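Local coordinates for protein R-imine reductase (Streptomyces kanamyceticus, PDB 3ZGY) that catalyses the R-selective, NADPH-dependent reduction of an imine substrate, at residues D87-L92 with R118-W123; G67-A72 with D94-T99. All coordinates share one frame; numbering follows the deposited sequence.

Contact 1: residues D87-L92 with R118-W123; sequences DAVHAL and RERAAW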
# COMPACT_ATOMS: atom_id res chain seq x y z
N ASP D 87 -2.53 18.24 -22.75
CA ASP D 87 -1.94 19.03 -23.85
C ASP D 87 -2.33 18.48 -25.18
O ASP D 87 -2.66 19.23 -26.08
CB ASP D 87 -0.41 19.10 -23.76
CG ASP D 87 0.09 19.80 -22.49
OD1 ASP D 87 -0.66 20.62 -21.91
OD2 ASP D 87 1.24 19.56 -22.10
N ALA D 88 -2.28 17.15 -25.32
CA ALA D 88 -2.74 16.52 -26.58
C ALA D 88 -4.23 16.73 -26.76
O ALA D 88 -4.69 16.96 -27.89
CB ALA D 88 -2.41 15.03 -26.62
N VAL D 89 -4.98 16.66 -25.65
CA VAL D 89 -6.42 16.87 -25.76
C VAL D 89 -6.63 18.24 -26.33
O VAL D 89 -7.45 18.44 -27.23
CB VAL D 89 -7.15 16.70 -24.42
CG1 VAL D 89 -8.61 17.08 -24.56
CG2 VAL D 89 -7.06 15.27 -23.91
N HIS D 90 -5.95 19.21 -25.72
CA HIS D 90 -5.98 20.62 -26.19
C HIS D 90 -5.71 20.68 -27.68
O HIS D 90 -6.44 21.31 -28.43
CB HIS D 90 -4.91 21.47 -25.48
CG HIS D 90 -5.36 22.07 -24.21
ND1 HIS D 90 -6.32 23.05 -24.16
CD2 HIS D 90 -5.03 21.80 -22.93
CE1 HIS D 90 -6.57 23.34 -22.90
NE2 HIS D 90 -5.80 22.60 -22.13
N ALA D 91 -4.64 20.01 -28.10
CA ALA D 91 -4.17 20.11 -29.49
C ALA D 91 -5.16 19.51 -30.51
O ALA D 91 -5.29 20.01 -31.62
CB ALA D 91 -2.79 19.47 -29.60
N LEU D 92 -5.89 18.47 -30.10
CA LEU D 92 -6.80 17.83 -31.02
C LEU D 92 -8.15 18.47 -31.02
O LEU D 92 -8.79 18.50 -32.06
CB LEU D 92 -6.97 16.37 -30.66
CG LEU D 92 -5.68 15.55 -30.73
CD1 LEU D 92 -6.00 14.12 -30.36
CD2 LEU D 92 -5.10 15.64 -32.13
N ARG D 118 -11.42 20.06 -14.67
CA ARG D 118 -12.39 21.11 -14.48
C ARG D 118 -12.32 22.15 -15.59
O ARG D 118 -13.35 22.66 -15.99
CB ARG D 118 -12.23 21.70 -13.11
CG ARG D 118 -12.58 20.67 -12.04
CD ARG D 118 -12.34 21.19 -10.62
NE ARG D 118 -12.85 20.24 -9.64
CZ ARG D 118 -12.20 19.83 -8.55
NH1 ARG D 118 -10.94 20.25 -8.24
NH2 ARG D 118 -12.80 18.98 -7.74
N GLU D 119 -11.16 22.39 -16.17
CA GLU D 119 -11.02 23.29 -17.32
C GLU D 119 -11.74 22.73 -18.53
O GLU D 119 -12.50 23.45 -19.20
CB GLU D 119 -9.57 23.50 -17.70
CG GLU D 119 -9.31 24.59 -18.75
CD GLU D 119 -9.46 24.10 -20.20
OE1 GLU D 119 -9.04 22.96 -20.52
OE2 GLU D 119 -10.05 24.86 -21.01
N ARG D 120 -11.53 21.45 -18.82
CA ARG D 120 -12.19 20.86 -19.97
C ARG D 120 -13.69 20.82 -19.82
O ARG D 120 -14.40 21.09 -20.77
CB ARG D 120 -11.70 19.44 -20.24
CG ARG D 120 -10.33 19.38 -20.88
CD ARG D 120 -10.35 19.77 -22.33
NE ARG D 120 -10.07 21.18 -22.52
CZ ARG D 120 -9.98 21.74 -23.72
NH1 ARG D 120 -10.15 21.02 -24.79
NH2 ARG D 120 -9.73 23.03 -23.83
N ALA D 121 -14.16 20.52 -18.62
CA ALA D 121 -15.59 20.65 -18.34
C ALA D 121 -16.11 22.04 -18.67
O ALA D 121 -17.10 22.15 -19.40
CB ALA D 121 -15.88 20.31 -16.90
N ALA D 122 -15.46 23.11 -18.19
CA ALA D 122 -15.89 24.45 -18.60
C ALA D 122 -15.87 24.65 -20.14
O ALA D 122 -16.80 25.17 -20.76
CB ALA D 122 -15.06 25.49 -17.91
N TRP D 123 -14.81 24.17 -20.76
CA TRP D 123 -14.63 24.31 -22.20
C TRP D 123 -15.69 23.57 -22.97
O TRP D 123 -16.32 24.11 -23.86
CB TRP D 123 -13.27 23.79 -22.58
CG TRP D 123 -13.03 23.67 -23.97
CD1 TRP D 123 -12.55 24.60 -24.74
CD2 TRP D 123 -13.20 22.51 -24.79
NE1 TRP D 123 -12.45 24.15 -26.01
CE2 TRP D 123 -12.86 22.86 -26.08
CE3 TRP D 123 -13.61 21.20 -24.53
CZ2 TRP D 123 -12.86 21.98 -27.12
CZ3 TRP D 123 -13.66 20.32 -25.58
CH2 TRP D 123 -13.29 20.72 -26.87
O HOH W 1 -7.33 21.29 -19.43
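V89 packs against R120 mainly through the arginine's CD. V89 CG1, set anti to the backbone N (chi1 173°), lies 3.9 Å from R120 CD. V89 also packs on V83, a residue of the NADP(+) site. H90 comes next and reaches the guanidinium with its ring. Its CE1 is 3.3 Å from R120 NH2, and its ND1 lies over one guanidinium face. The two planes are 56° apart, and ND1 makes no hydrogen bond to NH2. Instead, ND1 is hydrogen-bonded to D94, which also forms a salt bridge with R120. E119 and R120 are neighbours on one helix, and E119 OE1 takes R120 NE in a salt bridge of 2.9 Å, on the syn side of the carboxylate. A water donates to E119 OE1 at 2.6 Å and bonds weakly to H90 NE2. Within its own helix, R120 lays NH1 over the centre of the W123 ring, 3.3 Å above the ring plane. With an alanine here, E119 and D94 would probably lose their arginine partner, and a gap would open beside V89. The helices run nearly parallel, axes 12.0 Å apart. Only packing and the water link 87-92 to 118-123 directly; the arginine's charge is probably shared between E119 and D94, just after the other helix.

Contact 2: residues G67-A72 with D94-T99; sequences GSVAEA and DPLDGT
L96 projects from the loop after helix 86-93 toward the first turn of helix 69-75. Its CB points at that helix and carries CG anti to the carbonyl carbon (chi1 -68°). From CG the chain divides, and the CD2 branch does the touching. CD2 lies 4.1 Å from A70 CA. It is 4.2 Å from A70 CB as well, so the methyl rests against the CA and CB of A70. The same CD2 meets V69 CG1, also at 4.2 Å. The side chains of V69 and L96 cross at about a right angle and meet methyl to methyl. V69 CG1 is anti to its own backbone N, chi1 177°, and V69 packs on W48 of strand 45-48 too. This ties the small contact to the central sheet. The helix turn that receives L96 is capped from within. S68 is the N-cap residue, and its OG accepts a hydrogen bond from E71 N at 3.1 Å. On the loop side, the backbone O of D94 is hydrogen-bonded to R127, and that of L96 more weakly. Thus the start of the loop is tied to R127, just after helix 114-126. No hydrogen bond or salt bridge crosses between 67-72 and 94-99. The contact therefore depends on one leucine methyl packed against the carbons of V69 and A70, and its polar bonds serve the helix start and the loop separately.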
# COMPACT_ATOMS: atom_id res chain seq x y z
N GLY D 67 -11.07 10.25 -41.59
CA GLY D 67 -10.15 11.14 -42.28
C GLY D 67 -9.41 12.10 -41.35
O GLY D 67 -8.23 12.37 -41.53
N SER D 68 -10.16 12.65 -40.40
CA SER D 68 -9.69 13.71 -39.54
C SER D 68 -10.41 13.61 -38.21
O SER D 68 -11.38 12.83 -38.05
CB SER D 68 -10.05 15.05 -40.15
OG SER D 68 -11.49 15.18 -40.24
N VAL D 69 -9.96 14.43 -37.27
CA VAL D 69 -10.63 14.53 -35.97
C VAL D 69 -12.06 15.03 -36.11
O VAL D 69 -12.98 14.50 -35.49
CB VAL D 69 -9.85 15.43 -35.00
CG1 VAL D 69 -10.60 15.56 -33.68
CG2 VAL D 69 -8.47 14.86 -34.74
N ALA D 70 -12.27 16.01 -36.98
CA ALA D 70 -13.62 16.51 -37.18
C ALA D 70 -14.57 15.46 -37.75
O ALA D 70 -15.75 15.40 -37.39
CB ALA D 70 -13.59 17.73 -38.06
N GLU D 71 -14.05 14.62 -38.64
CA GLU D 71 -14.83 13.53 -39.24
C GLU D 71 -15.20 12.51 -38.16
O GLU D 71 -16.34 12.07 -38.06
CB GLU D 71 -14.05 12.86 -40.36
CG GLU D 71 -14.86 12.23 -41.47
CD GLU D 71 -13.95 11.76 -42.61
OE1 GLU D 71 -13.04 12.55 -43.05
OE2 GLU D 71 -14.13 10.59 -43.03
N ALA D 72 -14.24 12.18 -37.31
CA ALA D 72 -14.51 11.28 -36.19
C ALA D 72 -15.57 11.79 -35.25
O ALA D 72 -16.44 11.04 -34.81
CB ALA D 72 -13.21 11.00 -35.42
N ASP D 94 -9.23 21.73 -29.42
CA ASP D 94 -9.42 23.18 -29.44
C ASP D 94 -9.66 23.69 -30.85
O ASP D 94 -10.52 24.53 -31.06
CB ASP D 94 -8.26 23.91 -28.73
CG ASP D 94 -8.25 23.71 -27.18
OD1 ASP D 94 -9.25 23.24 -26.63
OD2 ASP D 94 -7.26 24.08 -26.50
N PRO D 95 -8.93 23.18 -31.86
CA PRO D 95 -9.14 23.73 -33.19
C PRO D 95 -10.48 23.44 -33.81
O PRO D 95 -10.71 23.90 -34.90
CB PRO D 95 -8.07 23.05 -34.02
CG PRO D 95 -7.01 22.68 -33.06
CD PRO D 95 -7.74 22.33 -31.80
N LEU D 96 -11.36 22.68 -33.17
CA LEU D 96 -12.63 22.30 -33.80
C LEU D 96 -13.57 23.49 -33.92
O LEU D 96 -13.58 24.32 -33.03
CB LEU D 96 -13.33 21.21 -32.98
CG LEU D 96 -12.69 19.83 -32.93
CD1 LEU D 96 -13.53 18.94 -32.04
CD2 LEU D 96 -12.55 19.21 -34.30
N ASP D 97 -14.35 23.55 -35.00
CA ASP D 97 -15.50 24.48 -35.10
C ASP D 97 -16.33 24.44 -33.84
O ASP D 97 -16.50 23.38 -33.22
CB ASP D 97 -16.50 24.12 -36.23
CG ASP D 97 -15.98 24.46 -37.60
OD1 ASP D 97 -14.91 25.11 -37.68
OD2 ASP D 97 -16.64 24.08 -38.60
N GLY D 98 -16.94 25.59 -33.54
CA GLY D 98 -17.76 25.75 -32.34
C GLY D 98 -19.02 24.95 -32.39
O GLY D 98 -19.61 24.65 -31.36
N THR D 99 -19.44 24.59 -33.60
CA THR D 99 -20.63 23.74 -33.77
C THR D 99 -20.33 22.22 -33.59
O THR D 99 -21.21 21.47 -33.18
CB THR D 99 -21.33 23.98 -35.13
OG1 THR D 99 -20.50 23.51 -36.20
CG2 THR D 99 -21.62 25.48 -35.33

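How the contacts relate
Both contacts belong to the NAD-binding domain, with centres 14 Å apart. Contact 1 is partly buried and joins two helices that follow successive strands of the sheet, 78-81 and 105-108. Contact 2 lies at the surface and sets a loop against helix 69-75. Helix 86-93 and the loop leaving it connect them. Their segments alternate along the chain. D94 is the main bridge: lying in the segment 94-99, it directs its side-chain bonds to H90 and R120 of contact 1. Packing of L92 O on V69 CG1 is a second join. Polar and charged side chains mark contact 1, whereas small apolar groups alone meet in contact 2.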